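Local coordinates for oxidoreductase, fmn-binding (Shewanella oneidensis, PDB 4AWU), which binds FMN and probably uses it to reduce carbon-carbon double bonds with electrons from NADH or NADPH, at residues A30-D35 and Y68-G73; P110-G115 and V131-G136. The protein carries 1 engineered substitution. One frame throughout, in Å; residues are numbered along the deposited sequence.

Contact 1: A30-D35 and Y68-G73; sequences ASQPGD and YAWTPG. With 4CH (4-chlorophenol), chain E.
Gln32 brings CD to 3.5 Å from Trp70 CD1, on the pyrrole part of the indole; the two side chains cross at about a right angle, with amide and ring planes 58° apart. A bend at chi2 (-63°) folds the Gln32 chain back over its own loop, where NE2 donates to two acceptors lying almost in the amide plane: Ala30 O, approached from above the carbonyl plane, and Asp35 OD1 at 2.8 Å, met on its anti side. Two donations from one nitrogen fix the rotation of the amide. Water 1 extends the network, giving a hydrogen bond to Asp35 OD1 and accepting one from Trp70 N; Asp35 OD2 makes a salt bridge with Lys66.

Backbone bonds close both ends of the contact. Ala30 N reaches Trp70 O at 2.9 Å, and Gly73 N reaches Asp35 O with a nearly straight N-H...O angle of 168°. Between them Ala30 CB packs 4.1 Å from Pro72 CB. Residues 30-35 follow the first barrel strand and residues 68-73 the second, so the contact joins two successive loops of the TIM barrel. Tyr68 to Thr71 form a type II turn, which presents Ala69 O to the 4-chlorophenol hydroxyl; O7 of the phenol donates to Ala69 O at 2.6 Å. Trp70 CE3 lies 3.7 Å from C6 of the same phenol, while the indole N-H is bonded to Asp134. With Gln32 NE2 and water 1 donating to OD1 and Lys66 paired with OD2, the Asp35 carboxylate is probably held in its ionised form.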
ATOM      1  N   ALA A  30      -0.696 -15.708   3.575  1.00 16.83           N
ATOM      2  CA  ALA A  30      -0.316 -16.353   2.316  1.00 15.78           C
ATOM      3  C   ALA A  30       0.086 -17.796   2.552  1.00 19.96           C
ATOM      4  O   ALA A  30       0.780 -18.107   3.521  1.00 16.81           O
ATOM      5  CB  ALA A  30       0.813 -15.600   1.643  1.00 14.66           C
ATOM      6  N   SER A  31      -0.345 -18.673   1.652  1.00 14.69           N
ATOM      7  CA  SER A  31      -0.065 -20.098   1.772  1.00 16.39           C
ATOM      8  C   SER A  31       1.424 -20.388   1.712  1.00 18.80           C
ATOM      9  O   SER A  31       2.154 -19.776   0.932  1.00 19.13           O
ATOM     10  CB  SER A  31      -0.783 -20.862   0.665  1.00 16.55           C
ATOM     11  OG  SER A  31      -2.173 -20.882   0.902  1.00 20.73           O
ATOM     12  N   GLN A  32       1.862 -21.331   2.542  1.00 21.62           N
ATOM     13  CA  GLN A  32       3.258 -21.745   2.585  1.00 19.55           C
ATOM     14  C   GLN A  32       3.393 -23.197   2.142  1.00 27.54           C
ATOM     15  O   GLN A  32       2.560 -24.030   2.487  1.00 29.85           O
ATOM     16  CB  GLN A  32       3.804 -21.596   4.003  1.00 21.40           C
ATOM     17  CG  GLN A  32       3.644 -20.204   4.567  1.00 25.02           C
ATOM     18  CD  GLN A  32       4.412 -19.183   3.769  1.00 25.96           C
ATOM     19  OE1 GLN A  32       5.632 -19.284   3.632  1.00 25.50           O
ATOM     20  NE2 GLN A  32       3.705 -18.196   3.221  1.00 18.34           N
ATOM     21  N   PRO A  33       4.444 -23.505   1.369  1.00 30.05           N
ATOM     22  CA  PRO A  33       5.428 -22.531   0.899  1.00 27.66           C
ATOM     23  C   PRO A  33       4.934 -21.832  -0.360  1.00 24.77           C
ATOM     24  O   PRO A  33       3.933 -22.259  -0.939  1.00 30.16           O
ATOM     25  CB  PRO A  33       6.632 -23.409   0.566  1.00 33.26           C
ATOM     26  CG  PRO A  33       6.012 -24.666   0.070  1.00 27.02           C
ATOM     27  CD  PRO A  33       4.766 -24.866   0.902  1.00 32.29           C
ATOM     28  N   GLY A  34       5.622 -20.776  -0.777  1.00 25.73           N
ATOM     29  CA  GLY A  34       5.310 -20.126  -2.035  1.00 22.83           C
ATOM     30  C   GLY A  34       4.720 -18.739  -1.880  1.00 17.90           C
ATOM     31  O   GLY A  34       4.638 -18.001  -2.860  1.00 21.19           O
ATOM     32  N   ASP A  35       4.313 -18.389  -0.662  1.00 19.35           N
ATOM     33  CA  ASP A  35       3.686 -17.095  -0.390  1.00 20.90           C
ATOM     34  C   ASP A  35       2.572 -16.802  -1.384  1.00 18.38           C
ATOM     35  O   ASP A  35       2.575 -15.766  -2.050  1.00 18.74           O
ATOM     36  CB  ASP A  35       4.725 -15.981  -0.447  1.00 20.06           C
ATOM     37  CG  ASP A  35       5.803 -16.147   0.592  1.00 23.25           C
ATOM     38  OD1 ASP A  35       5.476 -16.569   1.724  1.00 19.78           O
ATOM     39  OD2 ASP A  35       6.975 -15.864   0.275  1.00 24.12           O
ATOM     40  N   TYR A  68       8.230  -9.494   5.396  1.00 20.74           N
ATOM     41  CA  TYR A  68       7.572 -10.171   6.506  1.00 20.43           C
ATOM     42  C   TYR A  68       7.100 -11.562   6.115  1.00 14.37           C
ATOM     43  O   TYR A  68       6.682 -11.788   4.983  1.00 17.38           O
ATOM     44  CB  TYR A  68       6.377  -9.344   6.980  1.00 20.48           C
ATOM     45  CG  TYR A  68       6.710  -7.896   7.234  1.00 16.97           C
ATOM     46  CD1 TYR A  68       6.764  -6.978   6.190  1.00 21.17           C
ATOM     47  CD2 TYR A  68       6.966  -7.445   8.515  1.00 19.20           C
ATOM     48  CE1 TYR A  68       7.068  -5.658   6.420  1.00 20.78           C
ATOM     49  CE2 TYR A  68       7.269  -6.123   8.756  1.00 16.29           C
ATOM     50  CZ  TYR A  68       7.320  -5.233   7.706  1.00 17.79           C
ATOM     51  OH  TYR A  68       7.621  -3.913   7.936  1.00 21.16           O
ATOM     52  N   ALA A  69       7.164 -12.492   7.063  1.00 17.74           N
ATOM     53  CA  ALA A  69       6.731 -13.859   6.812  1.00 18.92           C
ATOM     54  C   ALA A  69       5.291 -13.893   6.331  1.00 18.08           C
ATOM     55  O   ALA A  69       4.434 -13.169   6.844  1.00 18.47           O
ATOM     56  CB  ALA A  69       6.875 -14.707   8.068  1.00 22.67           C
ATOM     57  N   TRP A  70       5.044 -14.731   5.332  1.00 16.34           N
ATOM     58  CA  TRP A  70       3.692 -15.100   4.921  1.00 19.48           C
ATOM     59  C   TRP A  70       2.926 -14.009   4.184  1.00 17.20           C
ATOM     60  O   TRP A  70       1.709 -14.109   4.038  1.00 17.16           O
ATOM     61  CB  TRP A  70       2.867 -15.545   6.127  1.00 20.83           C
ATOM     62  CG  TRP A  70       3.606 -16.422   7.079  1.00 21.83           C
ATOM     63  CD1 TRP A  70       4.539 -17.371   6.773  1.00 21.24           C
ATOM     64  CD2 TRP A  70       3.484 -16.424   8.502  1.00 22.16           C
ATOM     65  NE1 TRP A  70       4.999 -17.969   7.922  1.00 23.67           N
ATOM     66  CE2 TRP A  70       4.369 -17.401   8.998  1.00 23.05           C
ATOM     67  CE3 TRP A  70       2.710 -15.695   9.408  1.00 24.66           C
ATOM     68  CZ2 TRP A  70       4.500 -17.666  10.356  1.00 25.61           C
ATOM     69  CZ3 TRP A  70       2.843 -15.959  10.752  1.00 24.49           C
ATOM     70  CH2 TRP A  70       3.729 -16.937  11.214  1.00 21.72           C
ATOM     71  N   THR A  71       3.613 -12.973   3.713  1.00 15.07           N
ATOM     72  CA  THR A  71       2.947 -11.993   2.860  1.00 16.48           C
ATOM     73  C   THR A  71       2.911 -12.551   1.443  1.00 16.81           C
ATOM     74  O   THR A  71       3.847 -13.227   1.020  1.00 19.89           O
ATOM     75  CB  THR A  71       3.634 -10.612   2.898  1.00 18.56           C
ATOM     76  OG1 THR A  71       4.987 -10.719   2.441  1.00 17.00           O
ATOM     77  CG2 THR A  71       3.620 -10.057   4.312  1.00 15.33           C
ATOM     78  N   PRO A  72       1.819 -12.288   0.709  1.00 14.83           N
ATOM     79  CA  PRO A  72       1.662 -12.853  -0.634  1.00 15.02           C
ATOM     80  C   PRO A  72       2.562 -12.176  -1.653  1.00 18.02           C
ATOM     81  O   PRO A  72       2.710 -10.953  -1.632  1.00 16.34           O
ATOM     82  CB  PRO A  72       0.200 -12.553  -0.963  1.00 16.04           C
ATOM     83  CG  PRO A  72      -0.088 -11.301  -0.204  1.00 14.09           C
ATOM     84  CD  PRO A  72       0.657 -11.465   1.093  1.00 16.16           C
ATOM     85  N   GLY A  73       3.148 -12.965  -2.545  1.00 17.02           N
ATOM     86  CA  GLY A  73       3.947 -12.416  -3.621  1.00 13.95           C
ATOM     87  C   GLY A  73       3.121 -12.228  -4.879  1.00 17.04           C
ATOM     88  O   GLY A  73       1.961 -12.640  -4.948  1.00 16.65           O
TER
HETATM   89 CL9  4CH E 503       2.924 -11.050  14.149  1.00 36.30          CL
HETATM   90  C4  4CH E 503       3.319 -11.076  12.468  1.00 26.35           C
HETATM   91  C5  4CH E 503       3.442 -12.289  11.803  1.00 22.02           C
HETATM   92  C6  4CH E 503       3.736 -12.303  10.447  1.00 24.14           C
HETATM   93  C1  4CH E 503       3.908 -11.106   9.769  1.00 18.61           C
HETATM   94  O7  4CH E 503       4.171 -11.118   8.420  1.00 23.17           O
HETATM   95  C2  4CH E 503       3.788  -9.893  10.430  1.00 19.75           C
HETATM   96  C3  4CH E 503       3.492  -9.879  11.784  1.00 24.64           C
HETATM   97  O   HOH W   1       6.951 -16.543   4.415  1.00 24.56           O

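Contact 2: P110-G115 and V131-G136. With 4CH (4-chlorophenol), chain E.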
ATOM      1  N   PRO A 110      17.582 -11.119   6.094  1.00 27.92           N
ATOM      2  CA  PRO A 110      18.028 -12.057   5.053  1.00 28.51           C
ATOM      3  C   PRO A 110      17.182 -13.329   4.977  1.00 27.36           C
ATOM      4  O   PRO A 110      16.962 -13.869   3.895  1.00 25.91           O
ATOM      5  CB  PRO A 110      19.459 -12.397   5.480  1.00 29.57           C
ATOM      6  CG  PRO A 110      19.911 -11.225   6.267  1.00 34.08           C
ATOM      7  CD  PRO A 110      18.691 -10.687   6.963  1.00 29.60           C
ATOM      8  N   ASP A 111      16.733 -13.809   6.129  1.00 26.99           N
ATOM      9  CA  ASP A 111      15.879 -14.992   6.197  1.00 30.79           C
ATOM     10  C   ASP A 111      14.596 -14.839   5.383  1.00 32.93           C
ATOM     11  O   ASP A 111      14.046 -15.828   4.905  1.00 25.30           O
ATOM     12  CB  ASP A 111      15.532 -15.335   7.653  1.00 27.97           C
ATOM     13  CG  ASP A 111      16.740 -15.817   8.445  1.00 32.89           C
ATOM     14  OD1 ASP A 111      17.817 -15.992   7.839  1.00 35.47           O
ATOM     15  OD2 ASP A 111      16.609 -16.031   9.668  1.00 35.57           O
ATOM     16  N   ASN A 112      14.115 -13.609   5.227  1.00 27.64           N
ATOM     17  CA  ASN A 112      12.915 -13.370   4.427  1.00 26.07           C
ATOM     18  C   ASN A 112      13.218 -13.179   2.942  1.00 25.85           C
ATOM     19  O   ASN A 112      12.310 -13.216   2.110  1.00 22.84           O
ATOM     20  CB  ASN A 112      12.146 -12.151   4.947  1.00 24.75           C
ATOM     21  CG  ASN A 112      11.430 -12.423   6.261  1.00 23.92           C
ATOM     22  OD1 ASN A 112      11.182 -13.575   6.625  1.00 28.36           O
ATOM     23  ND2 ASN A 112      11.084 -11.359   6.972  1.00 26.29           N
ATOM     24  N   ILE A 113      14.487 -12.970   2.608  1.00 22.83           N
ATOM     25  CA  ILE A 113      14.859 -12.699   1.224  1.00 22.60           C
ATOM     26  C   ILE A 113      15.970 -13.621   0.720  1.00 18.99           C
ATOM     27  O   ILE A 113      16.938 -13.170   0.108  1.00 24.99           O
ATOM     28  CB  ILE A 113      15.263 -11.226   1.032  1.00 21.68           C
ATOM     29  CG1 ILE A 113      16.360 -10.832   2.021  1.00 22.55           C
ATOM     30  CG2 ILE A 113      14.054 -10.327   1.228  1.00 24.24           C
ATOM     31  CD1 ILE A 113      16.998  -9.497   1.709  1.00 21.30           C
ATOM     32  N   ASP A 114      15.814 -14.915   0.984  1.00 29.16           N
ATOM     33  CA  ASP A 114      16.691 -15.939   0.414  1.00 26.00           C
ATOM     34  C   ASP A 114      18.151 -15.773   0.825  1.00 31.69           C
ATOM     35  O   ASP A 114      19.060 -16.082   0.054  1.00 29.59           O
ATOM     36  CB  ASP A 114      16.581 -15.935  -1.114  1.00 28.83           C
ATOM     37  CG  ASP A 114      15.229 -16.427  -1.606  1.00 33.51           C
ATOM     38  OD1 ASP A 114      14.511 -17.079  -0.821  1.00 38.87           O
ATOM     39  OD2 ASP A 114      14.892 -16.172  -2.784  1.00 39.39           O
ATOM     40  N   GLY A 115      18.371 -15.291   2.043  1.00 29.59           N
ATOM     41  CA  GLY A 115      19.715 -15.135   2.570  1.00 32.59           C
ATOM     42  C   GLY A 115      20.450 -13.930   2.010  1.00 33.03           C
ATOM     43  O   GLY A 115      21.616 -13.701   2.330  1.00 33.56           O
ATOM     44  N   VAL A 131      11.240  -6.857  11.774  1.00 27.30           N
ATOM     45  CA  VAL A 131      10.330  -7.572  10.894  1.00 24.19           C
ATOM     46  C   VAL A 131      10.068  -8.950  11.487  1.00 31.22           C
ATOM     47  O   VAL A 131      10.727  -9.358  12.442  1.00 27.49           O
ATOM     48  CB  VAL A 131      10.882  -7.704   9.465  1.00 27.82           C
ATOM     49  CG1 VAL A 131      10.975  -6.335   8.813  1.00 22.60           C
ATOM     50  CG2 VAL A 131      12.237  -8.405   9.466  1.00 25.39           C
ATOM     51  N   PHE A 132       9.101  -9.663  10.926  1.00 27.41           N
ATOM     52  CA  PHE A 132       8.728 -10.970  11.441  1.00 25.50           C
ATOM     53  C   PHE A 132       9.318 -12.048  10.545  1.00 24.95           C
ATOM     54  O   PHE A 132       9.224 -11.963   9.322  1.00 24.82           O
ATOM     55  CB  PHE A 132       7.206 -11.092  11.504  1.00 26.16           C
ATOM     56  CG  PHE A 132       6.722 -12.342  12.183  1.00 28.41           C
ATOM     57  CD1 PHE A 132       6.593 -13.520  11.473  1.00 28.57           C
ATOM     58  CD2 PHE A 132       6.391 -12.334  13.527  1.00 29.83           C
ATOM     59  CE1 PHE A 132       6.145 -14.672  12.089  1.00 29.87           C
ATOM     60  CE2 PHE A 132       5.940 -13.486  14.151  1.00 27.57           C
ATOM     61  CZ  PHE A 132       5.819 -14.655  13.431  1.00 29.55           C
ATOM     62  N   VAL A 133       9.936 -13.055  11.156  1.00 28.02           N
ATOM     63  CA  VAL A 133      10.579 -14.125  10.400  1.00 26.73           C
ATOM     64  C   VAL A 133      10.083 -15.500  10.821  1.00 32.49           C
ATOM     65  O   VAL A 133       9.897 -15.770  12.006  1.00 33.35           O
ATOM     66  CB  VAL A 133      12.113 -14.088  10.565  1.00 32.61           C
ATOM     67  CG1 VAL A 133      12.742 -15.382  10.056  1.00 32.90           C
ATOM     68  CG2 VAL A 133      12.692 -12.888   9.832  1.00 32.74           C
ATOM     69  N   ASP A 134       9.870 -16.357   9.826  1.00 31.79           N
ATOM     70  CA  ASP A 134       9.576 -17.769  10.040  1.00 42.20           C
ATOM     71  C   ASP A 134      10.479 -18.584   9.118  1.00 36.07           C
ATOM     72  O   ASP A 134      10.057 -19.027   8.050  1.00 37.95           O
ATOM     73  CB  ASP A 134       8.108 -18.066   9.734  1.00 32.91           C
ATOM     74  CG  ASP A 134       7.809 -19.556   9.685  1.00 43.26           C
ATOM     75  OD1 ASP A 134       8.531 -20.330  10.348  1.00 45.49           O
ATOM     76  OD2 ASP A 134       6.854 -19.954   8.983  1.00 39.82           O
ATOM     77  N   ASN A 135      11.729 -18.767   9.534  1.00 46.01           N
ATOM     78  CA  ASN A 135      12.743 -19.371   8.673  1.00 49.07           C
ATOM     79  C   ASN A 135      12.706 -20.898   8.656  1.00 52.96           C
ATOM     80  O   ASN A 135      13.477 -21.531   7.933  1.00 49.48           O
ATOM     81  CB  ASN A 135      14.140 -18.886   9.077  1.00 42.94           C
ATOM     82  CG  ASN A 135      14.517 -19.292  10.489  1.00 46.63           C
ATOM     83  OD1 ASN A 135      14.064 -20.317  10.997  1.00 48.31           O
ATOM     84  ND2 ASN A 135      15.349 -18.483  11.132  1.00 41.13           N
ATOM     85  N   GLY A 136      11.816 -21.485   9.449  1.00 47.99           N
ATOM     86  CA  GLY A 136      11.645 -22.927   9.462  1.00 57.94           C
ATOM     87  C   GLY A 136      12.448 -23.622  10.543  1.00 63.93           C
ATOM     88  O   GLY A 136      12.120 -24.739  10.944  1.00 70.34           O
TER
HETATM   89 CL9  4CH E 503       2.924 -11.050  14.149  1.00 36.30          CL
HETATM   90  C4  4CH E 503       3.319 -11.076  12.468  1.00 26.35           C
HETATM   91  C5  4CH E 503       3.442 -12.289  11.803  1.00 22.02           C
HETATM   92  C6  4CH E 503       3.736 -12.303  10.447  1.00 24.14           C
HETATM   93  C1  4CH E 503       3.908 -11.106   9.769  1.00 18.61           C
HETATM   94  O7  4CH E 503       4.171 -11.118   8.420  1.00 23.17           O
HETATM   95  C2  4CH E 503       3.788  -9.893  10.430  1.00 19.75           C
HETATM   96  C3  4CH E 503       3.492  -9.879  11.784  1.00 24.64           C
HETATM   97  O   HOH W   2      10.127 -15.774   7.132  1.00 32.94           O
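The aromatic pocket that holds this 4-chlorophenol takes one wall from Phe132, whose carbonyl oxygen accepts a hydrogen bond from Asn112 of residues 110-115. Asn112 ND2 donates to Phe132 O at 3.1 Å, coming from above the carbonyl plane, 41° out of it. The other end of the same amide, OD1, accepts from water 2, which in turn accepts from Asp134 N at 2.8 Å. One carboxamide thus serves two consecutive peptide groups, directly and through water. Val133 CG2 packs 3.6 Å from Asn112 OD1, and CG1 touches Asp111 CB.

Strand 130-133 pairs antiparallel with strand 141-144 in a hairpin outside the eight-stranded barrel. Residues 110-115 belong to the loop that follows the third barrel strand, 96-102, so this contact fastens a short 3-10 segment to the hairpin within one long excursion. Further along, Asn135 ND2 reaches Asp111 OD2 with an N-H...O angle of 174°; the oxygen is met from above the carboxylate plane, and the two side chains run side by side. Asn135 OD1 is held by the backbone N of Ser137 and Asp138.

Phe132 itself turns the other way. With CG anti to the backbone N (chi1 -173°), its ring covers the phenol, whose C5 sits 3.2 Å above the ring plane over its centre, while Phe142 meets the same ring edge-to-face and the Trp70 ring also touches it. Replacing it with an alanine would probably leave one face of the phenol without its aromatic cover and open a gap beside Trp70 and Phe142. Asn112 ND2 also makes a weak hydrogen bond to Gly67 O.

In the fold
Contacts 1 and 2 follow one another along the chain, their centres 11 Å apart, and share a single 4-chlorophenol, which is also hydrogen-bonded to Ser28 OG. They also meet directly. Ala69 N lies 3.1 Å from Phe132 O, a probable hydrogen bond to the same carbonyl that Asn112 serves, and a further probable hydrogen bond joins Trp70 NE1 to Asp134 OD2 at 2.9 Å. Trp70 CH2 packs 3.4 Å from Phe132 CE1. The FMN lies further off, about 7 Å from the side chain of Thr71 and about 12 Å from that of Phe132. A second 4-chlorophenol is bordered by Thr26, an FMN-binding residue, and by His181 and Asn184; Phe350 is common to the pockets of both phenols.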